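Local coordinates for protein transcriptional regulator (Pseudomonas aeruginosa, PDB 3E7Q) that probably binds cis-regulatory DNA as a TetR-family transcription factor, possibly as a repressor, at residues E21-C26 and R38-E43; H30-A35 and D56-L61; G87-L92 and R146-E151; L140-L145 and L161-L166. All blocks are in the same frame, centred on the assembly; numbering follows the deposited sequence.

Contact 1. Residues E21-C26 and R38-E43; sequences EATLAC and RKICAE
A few torsions settle how I40 and E43 meet the helix of E21-C26. In I40 the CG2 branch stands anti to the backbone N, which lays CG2 against T23, 3.7 Å from T23 OG1, while CG1 lies against C26 CB at 4.1 Å. In E43, chi1 (-58°) sets CG anti to the carbonyl carbon and lays the methylenes on the facing backbone: E43 CB is 3.5 Å from A22 O, and CG is 3.6 Å from C26 N. The bend at chi2 (-62°) then turns the carboxylate along A25, with OE1 3.7 Å from A25 CB, and OE2 reaches a salt bridge to R29, one turn beyond C26. The small side chain of A22 is consistent with the close approach: its CB sits 3.4 Å from I40 O, and the segment axes come within 7.8 Å at 111° between their directions. C26 SG adds a touch on K39 CB. T23 OG1 is bonded to L19 O on its own helix, and its contact with the I40 methyl is plain packing. L61 of helix 58-82 touches both T23 and I40 and closes this side of the packing. R38-E43 falls within the predicted helix-turn-helix, and the arrangement, a long helix crossed steeply by the first helix of that motif, is the one expected of the three-helix DNA-binding domain of TetR regulators.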
loop_
_atom_site.group_PDB
_atom_site.type_symbol
_atom_site.label_atom_id
_atom_site.label_comp_id
_atom_site.label_asym_id
_atom_site.label_seq_id
_atom_site.Cartn_x
_atom_site.Cartn_y
_atom_site.Cartn_z
ATOM N N GLU B 21 7.276 -14.682 -15.516
ATOM C CA GLU B 21 5.805 -14.872 -15.559
ATOM C C GLU B 21 5.303 -16.089 -14.693
ATOM O O GLU B 21 4.242 -16.006 -14.073
ATOM C CB GLU B 21 5.312 -14.978 -17.034
ATOM C CG GLU B 21 3.759 -15.086 -17.227
ATOM C CD GLU B 21 3.276 -15.285 -18.711
ATOM O OE1 GLU B 21 3.367 -16.422 -19.253
ATOM O OE2 GLU B 21 2.752 -14.296 -19.319
ATOM N N ALA B 22 6.052 -17.199 -14.652
ATOM C CA ALA B 22 5.702 -18.319 -13.737
ATOM C C ALA B 22 5.822 -17.927 -12.233
ATOM O O ALA B 22 4.968 -18.312 -11.387
ATOM C CB ALA B 22 6.542 -19.562 -14.043
ATOM N N THR B 23 6.875 -17.165 -11.917
ATOM C CA THR B 23 7.107 -16.625 -10.579
ATOM C C THR B 23 5.948 -15.712 -10.178
ATOM O O THR B 23 5.411 -15.850 -9.051
ATOM C CB THR B 23 8.473 -15.882 -10.522
ATOM O OG1 THR B 23 9.489 -16.779 -10.963
ATOM C CG2 THR B 23 8.828 -15.377 -9.140
ATOM N N LEU B 24 5.539 -14.791 -11.087
ATOM C CA LEU B 24 4.419 -13.905 -10.753
ATOM C C LEU B 24 3.084 -14.655 -10.501
ATOM O O LEU B 24 2.283 -14.228 -9.656
ATOM C CB LEU B 24 4.231 -12.820 -11.809
ATOM C CG LEU B 24 5.414 -11.847 -12.005
ATOM C CD1 LEU B 24 5.229 -11.163 -13.343
ATOM C CD2 LEU B 24 5.540 -10.881 -10.798
ATOM N N ALA B 25 2.869 -15.751 -11.223
ATOM C CA ALA B 25 1.639 -16.570 -11.150
ATOM C C ALA B 25 1.647 -17.372 -9.903
ATOM O O ALA B 25 0.639 -17.475 -9.209
ATOM C CB ALA B 25 1.480 -17.538 -12.420
ATOM N N CYS B 26 2.800 -17.943 -9.603
ATOM C CA CYS B 26 2.979 -18.591 -8.314
ATOM C C CYS B 26 2.794 -17.673 -7.093
ATOM O O CYS B 26 2.200 -18.114 -6.085
ATOM C CB CYS B 26 4.330 -19.255 -8.258
ATOM S SG CYS B 26 4.607 -20.012 -6.697
ATOM N N ARG B 38 9.750 -25.329 -6.929
ATOM C CA ARG B 38 8.843 -26.379 -7.407
ATOM C C ARG B 38 7.481 -25.799 -7.848
ATOM O O ARG B 38 7.049 -26.019 -8.975
ATOM C CB ARG B 38 8.663 -27.523 -6.348
ATOM C CG ARG B 38 9.834 -28.606 -6.271
ATOM C CD ARG B 38 9.454 -30.079 -5.828
ATOM N NE ARG B 38 9.734 -31.044 -6.933
ATOM C CZ ARG B 38 8.822 -31.706 -7.666
ATOM N NH1 ARG B 38 7.521 -31.610 -7.394
ATOM N NH2 ARG B 38 9.208 -32.502 -8.675
ATOM N N LYS B 39 6.823 -25.033 -6.985
ATOM C CA LYS B 39 5.571 -24.385 -7.354
ATOM C C LYS B 39 5.682 -23.338 -8.496
ATOM O O LYS B 39 4.672 -23.053 -9.184
ATOM C CB LYS B 39 4.899 -23.775 -6.128
ATOM C CG LYS B 39 4.385 -24.802 -5.128
ATOM C CD LYS B 39 3.923 -24.083 -3.852
ATOM C CE LYS B 39 3.039 -24.969 -2.953
ATOM N NZ LYS B 39 2.667 -24.285 -1.640
ATOM N N ILE B 40 6.898 -22.803 -8.708
ATOM C CA ILE B 40 7.191 -21.879 -9.812
ATOM C C ILE B 40 7.223 -22.672 -11.111
ATOM O O ILE B 40 6.579 -22.304 -12.098
ATOM C CB ILE B 40 8.542 -21.076 -9.589
ATOM C CG1 ILE B 40 8.342 -19.979 -8.525
ATOM C CG2 ILE B 40 9.030 -20.426 -10.873
ATOM C CD1 ILE B 40 9.622 -19.440 -7.919
ATOM N N CYS B 41 7.963 -23.776 -11.087
ATOM C CA CYS B 41 7.996 -24.739 -12.215
ATOM C C CYS B 41 6.602 -25.278 -12.583
ATOM O O CYS B 41 6.313 -25.490 -13.764
ATOM C CB CYS B 41 8.984 -25.883 -11.902
ATOM S SG CYS B 41 10.698 -25.235 -11.820
ATOM N N ALA B 42 5.740 -25.423 -11.567
ATOM C CA ALA B 42 4.340 -25.860 -11.769
ATOM C C ALA B 42 3.564 -24.857 -12.630
ATOM O O ALA B 42 2.726 -25.271 -13.427
ATOM C CB ALA B 42 3.616 -26.093 -10.441
ATOM N N GLU B 43 3.873 -23.564 -12.486
ATOM C CA GLU B 43 3.277 -22.525 -13.322
ATOM C C GLU B 43 3.921 -22.530 -14.696
ATOM O O GLU B 43 3.204 -22.508 -15.673
ATOM C CB GLU B 43 3.368 -21.157 -12.662
ATOM C CG GLU B 43 2.673 -21.083 -11.262
ATOM C CD GLU B 43 1.142 -21.362 -11.281
ATOM O OE1 GLU B 43 0.479 -21.074 -12.317
ATOM O OE2 GLU B 43 0.605 -21.849 -10.250
#

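Contact 2. Residues H30-A35 and D56-L61; sequences HGFQGA and DGKDAL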
loop_
_atom_site.group_PDB
_atom_site.type_symbol
_atom_site.label_atom_id
_atom_site.label_comp_id
_atom_site.label_asym_id
_atom_site.label_seq_id
_atom_site.Cartn_x
_atom_site.Cartn_y
_atom_site.Cartn_z
ATOM N N HIS B 30 0.099 -18.542 -4.256
ATOM C CA HIS B 30 0.557 -19.126 -3.019
ATOM C C HIS B 30 1.028 -18.111 -2.027
ATOM O O HIS B 30 1.362 -18.473 -0.907
ATOM C CB HIS B 30 1.685 -20.117 -3.286
ATOM C CG HIS B 30 1.278 -21.249 -4.166
ATOM N ND1 HIS B 30 0.341 -22.188 -3.780
ATOM C CD2 HIS B 30 1.666 -21.589 -5.419
ATOM C CE1 HIS B 30 0.181 -23.065 -4.756
ATOM N NE2 HIS B 30 0.976 -22.731 -5.759
ATOM N N GLY B 31 1.094 -16.849 -2.423
ATOM C CA GLY B 31 1.888 -15.866 -1.670
ATOM C C GLY B 31 3.403 -16.104 -1.732
ATOM O O GLY B 31 3.890 -17.127 -2.202
ATOM N N PHE B 32 4.162 -15.137 -1.237
ATOM C CA PHE B 32 5.611 -15.310 -1.166
ATOM C C PHE B 32 5.992 -16.415 -0.240
ATOM O O PHE B 32 6.847 -17.224 -0.582
ATOM C CB PHE B 32 6.336 -14.055 -0.722
ATOM C CG PHE B 32 7.822 -14.269 -0.485
ATOM C CD1 PHE B 32 8.704 -14.316 -1.538
ATOM C CD2 PHE B 32 8.327 -14.446 0.813
ATOM C CE1 PHE B 32 10.073 -14.512 -1.318
ATOM C CE2 PHE B 32 9.690 -14.678 1.028
ATOM C CZ PHE B 32 10.563 -14.678 -0.032
ATOM N N GLN B 33 5.381 -16.439 0.941
ATOM C CA GLN B 33 5.741 -17.472 1.938
ATOM C C GLN B 33 5.452 -18.877 1.383
ATOM O O GLN B 33 6.205 -19.832 1.629
ATOM C CB GLN B 33 4.996 -17.273 3.279
ATOM C CG GLN B 33 5.158 -15.915 3.934
ATOM C CD GLN B 33 4.025 -14.934 3.537
ATOM O OE1 GLN B 33 3.547 -14.961 2.383
ATOM N NE2 GLN B 33 3.612 -14.064 4.480
ATOM N N GLY B 34 4.353 -19.013 0.643
ATOM C CA GLY B 34 3.997 -20.322 0.106
ATOM C C GLY B 34 4.647 -20.736 -1.211
ATOM O O GLY B 34 4.597 -21.906 -1.563
ATOM N N ALA B 35 5.209 -19.773 -1.956
ATOM C CA ALA B 35 5.876 -20.071 -3.237
ATOM C C ALA B 35 7.126 -20.897 -2.990
ATOM O O ALA B 35 7.679 -20.843 -1.908
ATOM C CB ALA B 35 6.225 -18.757 -4.013
ATOM N N ASP B 56 19.412 -20.065 -8.612
ATOM C CA ASP B 56 19.985 -20.096 -7.248
ATOM C C ASP B 56 18.944 -20.553 -6.213
ATOM O O ASP B 56 19.191 -21.489 -5.402
ATOM C CB ASP B 56 20.623 -18.733 -6.881
ATOM C CG ASP B 56 20.943 -18.586 -5.376
ATOM O OD1 ASP B 56 20.655 -19.500 -4.576
ATOM O OD2 ASP B 56 21.489 -17.525 -4.985
ATOM N N GLY B 57 17.787 -19.913 -6.251
ATOM C CA GLY B 57 16.685 -20.293 -5.387
ATOM C C GLY B 57 15.497 -19.373 -5.577
ATOM O O GLY B 57 15.453 -18.565 -6.525
ATOM N N LYS B 58 14.545 -19.518 -4.670
ATOM C CA LYS B 58 13.333 -18.773 -4.704
ATOM C C LYS B 58 13.637 -17.270 -4.544
ATOM O O LYS B 58 13.270 -16.479 -5.387
ATOM C CB LYS B 58 12.408 -19.265 -3.602
ATOM C CG LYS B 58 11.126 -18.456 -3.410
ATOM C CD LYS B 58 10.789 -18.535 -1.948
ATOM C CE LYS B 58 9.417 -18.073 -1.617
ATOM N NZ LYS B 58 9.028 -18.777 -0.378
ATOM N N ASP B 59 14.348 -16.881 -3.505
ATOM C CA ASP B 59 14.627 -15.455 -3.306
ATOM C C ASP B 59 15.095 -14.779 -4.605
ATOM O O ASP B 59 14.615 -13.733 -4.951
ATOM C CB ASP B 59 15.631 -15.229 -2.166
ATOM C CG ASP B 59 15.112 -15.679 -0.833
ATOM O OD1 ASP B 59 13.875 -16.001 -0.699
ATOM O OD2 ASP B 59 15.961 -15.720 0.117
ATOM N N ALA B 60 16.031 -15.417 -5.300
ATOM C CA ALA B 60 16.597 -14.911 -6.525
ATOM C C ALA B 60 15.593 -14.837 -7.692
ATOM O O ALA B 60 15.663 -13.939 -8.511
ATOM C CB ALA B 60 17.732 -15.768 -6.911
ATOM N N LEU B 61 14.667 -15.786 -7.770
ATOM C CA LEU B 61 13.615 -15.752 -8.788
ATOM C C LEU B 61 12.646 -14.624 -8.507
ATOM O O LEU B 61 12.193 -13.960 -9.414
ATOM C CB LEU B 61 12.864 -17.105 -8.877
ATOM C CG LEU B 61 13.646 -18.209 -9.572
ATOM C CD1 LEU B 61 13.088 -19.632 -9.236
ATOM C CD2 LEU B 61 13.690 -17.961 -11.091
#
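K58 and F32 form the first shell: the end of the lysine lies over one face of the phenyl ring. K58 NZ is 4.3 Å from the F32 ring centroid and only 6° off the ring normal, a cation-pi contact, while K58 CE makes a CH-pi contact displaced toward the rim, 3.6 Å from F32 CE1. The ammonium group also donates to the backbone carbonyl of A35, with K58 NZ to A35 O at 2.9 Å. This bond arrives from above the carbonyl plane, at a C=O...N angle of 135°. F32 O lies near NZ as well, but its modelled position is doubtful and little can rest on it. A carbonyl and a pi face thus share one cation, which would be expected to favour the charged form of the lysine.

Around this pair, D59 OD1 approaches the ring edge near its plane, 3.6 Å from F32 CZ, with the carboxylate turned only slightly from the plane of the ring. A35 CB also touches the lysine chain, 4.0 Å from K58 CE. The ring is presented by chi1 of 173°, which puts CG anti to the backbone N of F32. I123 touches both F32 and D59, and Q33 turns to the second subunit, where its NE2 bonds to K28 O. K58 opens helix 58-82, with G57 at the N-cap position. The contact ties the end of helix 12-34 to the start of helix 58-82, at the junction between the DNA-binding helices and the rest of a TetR-type fold.

Contact 3. Residues G87-L92 and R146-E151; sequences GARPRL and RQLAEE
Q147 and R91 meet through their flat ends, the amide oxygen of Q147 lying at the edge of the R91 guanidinium, a little out of its plane. The two planes are 51° apart, and the side chains cross at about a right angle. R91 NH1 donates to Q147 OE1 at 3.2 Å, from above the amide plane and with a C=O...N angle of 100°, so the bond is poorly aimed at the oxygen's lone pairs. The amide nitrogen instead serves G86 O, which helps fix which way round the amide sits.

The E151 carboxylate takes the first amide of the helix. Its OE2 accepts the backbone N-H of A88, with A88 N to E151 OE2 at 2.8 Å, on the syn side and tilted somewhat from the carboxylate plane, at an N-H...O angle of 156°. A water accepts from the next amide, R89 N, at 3.0 Å; its unusually short separation from E151 OE1 makes that half of the bridge less certain. Extension beyond CG lets E151 span the gap to the start of helix 88-99.

Beneath the polar groups, A88 CB lies 3.9 Å from L148 CB, R89 CG is 3.7 Å from L148 CD1, and L92 CD1 reaches L148 CD2 at 4.1 Å. The R89 guanidinium leads away to salt bridges with D198, E194 and E201, and V197 touches R89, L92 and L148 alike. Chemically, the E151 carboxylate, if ionised as expected, would lie at the N-terminal end of helix 88-99, where it probably favours the first turn, while L148 with A88, L92 and the R89 methylenes makes the apolar part.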
loop_
_atom_site.group_PDB
_atom_site.type_symbol
_atom_site.label_atom_id
_atom_site.label_comp_id
_atom_site.label_asym_id
_atom_site.label_seq_id
_atom_site.Cartn_x
_atom_site.Cartn_y
_atom_site.Cartn_z
ATOM N N GLY B 87 7.490 21.527 -20.647
ATOM C CA GLY B 87 7.346 22.211 -19.346
ATOM C C GLY B 87 7.030 21.317 -18.150
ATOM O O GLY B 87 6.585 20.195 -18.306
ATOM N N ALA B 88 7.189 21.820 -16.934
ATOM C CA ALA B 88 7.098 20.932 -15.724
ATOM C C ALA B 88 5.681 20.327 -15.512
ATOM O O ALA B 88 5.569 19.112 -15.257
ATOM C CB ALA B 88 7.606 21.635 -14.479
ATOM N N ARG B 89 4.619 21.143 -15.697
ATOM C CA ARG B 89 3.226 20.709 -15.481
ATOM C C ARG B 89 2.749 19.757 -16.575
ATOM O O ARG B 89 2.128 18.739 -16.271
ATOM C CB ARG B 89 2.262 21.899 -15.262
ATOM C CG ARG B 89 2.539 22.557 -13.930
ATOM C CD ARG B 89 1.379 22.873 -13.007
ATOM N NE ARG B 89 0.347 21.828 -12.788
ATOM C CZ ARG B 89 -0.684 21.993 -11.961
ATOM N NH1 ARG B 89 -0.760 23.078 -11.233
ATOM N NH2 ARG B 89 -1.606 21.071 -11.828
ATOM N N PRO B 90 3.075 20.041 -17.850
ATOM C CA PRO B 90 2.709 19.060 -18.874
ATOM C C PRO B 90 3.371 17.658 -18.688
ATOM O O PRO B 90 2.696 16.655 -18.885
ATOM C CB PRO B 90 3.121 19.735 -20.179
ATOM C CG PRO B 90 3.141 21.177 -19.886
ATOM C CD PRO B 90 3.681 21.224 -18.452
ATOM N N ARG B 91 4.642 17.636 -18.269
ATOM C CA ARG B 91 5.385 16.418 -17.896
ATOM C C ARG B 91 4.781 15.694 -16.673
ATOM O O ARG B 91 4.622 14.468 -16.689
ATOM C CB ARG B 91 6.860 16.732 -17.600
ATOM C CG ARG B 91 7.665 17.309 -18.732
ATOM C CD ARG B 91 9.157 17.445 -18.409
ATOM N NE ARG B 91 9.914 17.310 -19.650
ATOM C CZ ARG B 91 11.131 17.837 -19.883
ATOM N NH1 ARG B 91 11.792 18.514 -18.935
ATOM N NH2 ARG B 91 11.715 17.697 -21.087
ATOM N N LEU B 92 4.432 16.442 -15.625
ATOM C CA LEU B 92 3.714 15.851 -14.488
ATOM C C LEU B 92 2.327 15.271 -14.912
ATOM O O LEU B 92 1.979 14.181 -14.490
ATOM C CB LEU B 92 3.520 16.832 -13.305
ATOM C CG LEU B 92 4.726 17.172 -12.424
ATOM C CD1 LEU B 92 4.414 18.350 -11.604
ATOM C CD2 LEU B 92 5.220 15.977 -11.565
ATOM N N ARG B 146 11.771 19.968 -9.387
ATOM C CA ARG B 146 12.791 20.999 -9.484
ATOM C C ARG B 146 12.622 21.915 -10.640
ATOM O O ARG B 146 12.844 23.098 -10.490
ATOM C CB ARG B 146 14.156 20.402 -9.615
ATOM C CG ARG B 146 14.572 19.847 -8.304
ATOM C CD ARG B 146 16.020 19.558 -8.266
ATOM N NE ARG B 146 16.301 19.211 -6.905
ATOM C CZ ARG B 146 17.185 18.312 -6.543
ATOM N NH1 ARG B 146 17.882 17.670 -7.475
ATOM N NH2 ARG B 146 17.327 18.040 -5.245
ATOM N N GLN B 147 12.282 21.366 -11.792
ATOM C CA GLN B 147 11.871 22.189 -12.949
ATOM C C GLN B 147 10.705 23.093 -12.569
ATOM O O GLN B 147 10.764 24.287 -12.765
ATOM C CB GLN B 147 11.477 21.257 -14.103
ATOM C CG GLN B 147 11.598 21.871 -15.425
ATOM C CD GLN B 147 10.964 21.065 -16.550
ATOM O OE1 GLN B 147 10.548 19.931 -16.380
ATOM N NE2 GLN B 147 10.912 21.661 -17.700
ATOM N N LEU B 148 9.681 22.511 -11.960
ATOM C CA LEU B 148 8.553 23.263 -11.426
ATOM C C LEU B 148 8.930 24.412 -10.514
ATOM O O LEU B 148 8.412 25.530 -10.681
ATOM C CB LEU B 148 7.544 22.379 -10.700
ATOM C CG LEU B 148 6.130 22.921 -10.425
ATOM C CD1 LEU B 148 5.375 23.242 -11.726
ATOM C CD2 LEU B 148 5.345 21.878 -9.627
ATOM N N ALA B 149 9.807 24.120 -9.571
ATOM C CA ALA B 149 10.323 25.094 -8.632
ATOM C C ALA B 149 11.090 26.247 -9.312
ATOM O O ALA B 149 10.919 27.422 -8.941
ATOM C CB ALA B 149 11.218 24.379 -7.594
ATOM N N GLU B 150 11.931 25.901 -10.288
ATOM C CA GLU B 150 12.651 26.881 -11.107
ATOM C C GLU B 150 11.677 27.788 -11.930
ATOM O O GLU B 150 11.775 28.998 -11.901
ATOM C CB GLU B 150 13.674 26.188 -12.030
ATOM C CG GLU B 150 14.286 27.166 -13.136
ATOM C CD GLU B 150 15.321 28.208 -12.602
ATOM O OE1 GLU B 150 15.836 28.022 -11.465
ATOM O OE2 GLU B 150 15.624 29.204 -13.336
ATOM N N GLU B 151 10.701 27.181 -12.605
ATOM C CA GLU B 151 9.604 27.935 -13.269
ATOM C C GLU B 151 8.914 28.925 -12.303
ATOM O O GLU B 151 8.513 30.042 -12.684
ATOM C CB GLU B 151 8.586 26.951 -13.854
ATOM C CG GLU B 151 9.086 26.127 -15.049
ATOM C CD GLU B 151 8.030 25.143 -15.577
ATOM O OE1 GLU B 151 6.827 25.216 -15.201
ATOM O OE2 GLU B 151 8.392 24.315 -16.410
HETATM O O HOH W 1 4.917 24.093 -16.264
#

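Contact 4. Residues L140-L145 and L161-L166; sequences LLVGVL and LAAISL
The axes of L140-L145 and L161-L166 pass 8.7 Å apart at 120° between their N-to-C directions, with V142 and A163 the nearest CA pair at 5.5 Å. A163 stands where the helices come close, and its CB is met by V142 CG1 at 3.6 Å and L141 CB at 4.2 Å, with L145 CD1 also in contact. One turn on from L141, L145 brings that single methyl, CD1, over the backbone between A162 and A163, 3.7 Å from A163 N and 4.0 Å from A162 CB. At the other end L141 and L166 cross at about a right angle and touch methyl to methyl, CD2 to CD2, at 3.7 Å. The L166 side chain gets there with CG anti to its backbone N (chi1 -173°), whereas L141 holds CG beside its own N (chi1 -73°). Every atom pair described is apolar or methyl against backbone, and most of the residues are buried. On the flank of helix 88-99, L92 and F95 pack on L141. F157 touches A162 from a loop, and I192 of the second subunit packs on I164 and S165, so helix 159-179 also takes part in the packing against the second subunit.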
loop_
_atom_site.group_PDB
_atom_site.type_symbol
_atom_site.label_atom_id
_atom_site.label_comp_id
_atom_site.label_asym_id
_atom_site.label_seq_id
_atom_site.Cartn_x
_atom_site.Cartn_y
_atom_site.Cartn_z
ATOM N N LEU B 140 13.009 10.526 -10.491
ATOM C CA LEU B 140 12.264 11.035 -11.663
ATOM C C LEU B 140 11.358 12.201 -11.301
ATOM O O LEU B 140 11.252 13.196 -12.054
ATOM C CB LEU B 140 11.376 9.948 -12.211
ATOM C CG LEU B 140 11.103 9.788 -13.685
ATOM C CD1 LEU B 140 12.436 9.654 -14.490
ATOM C CD2 LEU B 140 10.275 8.544 -13.820
ATOM N N LEU B 141 10.652 12.040 -10.184
ATOM C CA LEU B 141 9.733 13.058 -9.707
ATOM C C LEU B 141 10.483 14.250 -9.111
ATOM O O LEU B 141 10.015 15.365 -9.256
ATOM C CB LEU B 141 8.696 12.491 -8.723
ATOM C CG LEU B 141 7.588 11.617 -9.300
ATOM C CD1 LEU B 141 6.897 10.860 -8.193
ATOM C CD2 LEU B 141 6.588 12.490 -10.126
ATOM N N VAL B 142 11.657 14.047 -8.512
ATOM C CA VAL B 142 12.406 15.207 -8.028
ATOM C C VAL B 142 12.900 16.092 -9.149
ATOM O O VAL B 142 12.911 17.296 -8.962
ATOM C CB VAL B 142 13.560 15.009 -6.935
ATOM C CG1 VAL B 142 13.509 13.710 -6.173
ATOM C CG2 VAL B 142 14.987 15.432 -7.465
ATOM N N GLY B 143 13.304 15.504 -10.290
ATOM C CA GLY B 143 13.784 16.278 -11.442
ATOM C C GLY B 143 12.716 17.199 -11.992
ATOM O O GLY B 143 12.989 18.354 -12.362
ATOM N N VAL B 144 11.480 16.706 -12.083
ATOM C CA VAL B 144 10.410 17.554 -12.610
ATOM C C VAL B 144 9.869 18.556 -11.546
ATOM O O VAL B 144 9.482 19.649 -11.891
ATOM C CB VAL B 144 9.322 16.760 -13.461
ATOM C CG1 VAL B 144 8.939 15.492 -12.894
ATOM C CG2 VAL B 144 8.075 17.624 -13.683
ATOM N N LEU B 145 9.896 18.201 -10.263
ATOM C CA LEU B 145 9.510 19.109 -9.199
ATOM C C LEU B 145 10.506 20.250 -9.060
ATOM O O LEU B 145 10.106 21.360 -8.728
ATOM C CB LEU B 145 9.319 18.382 -7.904
ATOM C CG LEU B 145 8.102 17.463 -7.905
ATOM C CD1 LEU B 145 8.143 16.596 -6.680
ATOM C CD2 LEU B 145 6.844 18.319 -7.986
ATOM N N LEU B 161 11.637 15.976 -0.393
ATOM C CA LEU B 161 10.517 15.759 0.460
ATOM C C LEU B 161 9.212 15.854 -0.263
ATOM O O LEU B 161 8.348 14.995 -0.037
ATOM C CB LEU B 161 10.565 16.674 1.678
ATOM C CG LEU B 161 9.701 16.269 2.875
ATOM C CD1 LEU B 161 10.203 14.950 3.554
ATOM C CD2 LEU B 161 9.626 17.433 3.793
ATOM N N ALA B 162 9.107 16.837 -1.183
ATOM C CA ALA B 162 7.977 16.967 -2.102
ATOM C C ALA B 162 7.770 15.693 -2.919
ATOM O O ALA B 162 6.650 15.240 -3.120
ATOM C CB ALA B 162 8.153 18.220 -2.998
ATOM N N ALA B 163 8.854 15.099 -3.396
ATOM C CA ALA B 163 8.759 13.880 -4.196
ATOM C C ALA B 163 8.279 12.667 -3.337
ATOM O O ALA B 163 7.532 11.847 -3.799
ATOM C CB ALA B 163 10.080 13.607 -4.934
ATOM N N ILE B 164 8.699 12.566 -2.091
ATOM C CA ILE B 164 8.176 11.579 -1.207
ATOM C C ILE B 164 6.648 11.762 -1.027
ATOM O O ILE B 164 5.911 10.780 -1.022
ATOM C CB ILE B 164 8.893 11.568 0.198
ATOM C CG1 ILE B 164 10.309 11.011 0.057
ATOM C CG2 ILE B 164 8.006 10.819 1.300
ATOM C CD1 ILE B 164 11.294 11.457 1.146
ATOM N N SER B 165 6.177 12.992 -0.949
ATOM C CA SER B 165 4.754 13.266 -0.751
ATOM C C SER B 165 3.929 12.825 -1.954
ATOM O O SER B 165 2.880 12.165 -1.841
ATOM C CB SER B 165 4.565 14.768 -0.504
ATOM O OG SER B 165 3.196 15.108 -0.291
ATOM N N LEU B 166 4.361 13.280 -3.115
ATOM C CA LEU B 166 3.718 12.918 -4.333
ATOM C C LEU B 166 3.748 11.366 -4.635
ATOM O O LEU B 166 2.733 10.814 -5.068
ATOM C CB LEU B 166 4.299 13.744 -5.507
ATOM C CG LEU B 166 3.566 13.575 -6.854
ATOM C CD1 LEU B 166 2.019 13.895 -6.731
ATOM C CD2 LEU B 166 4.261 14.395 -7.963
#

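How the contacts relate
The four contacts form two pairs on opposite sides of the chain's centre. Contacts 1 and 2 have centres 9 Å apart, share helix 12-34 and touch directly: K39 NZ lies 3.1 Å from G34 O, a probable hydrogen bond, and C26 SG packs on A35 CB. Contacts 3 and 4, centres 11 Å apart, share helix 124-152 and meet where L92 packs on L141, V144 and L166. Between the pairs the centres are 33 to 42 Å apart, with nearest atoms no closer than about 20 Å. The first pair falls in the TetR-family DNA-binding range, the second in the BetI-type C-terminal range. Contacts 2 and 4 both reach the second subunit.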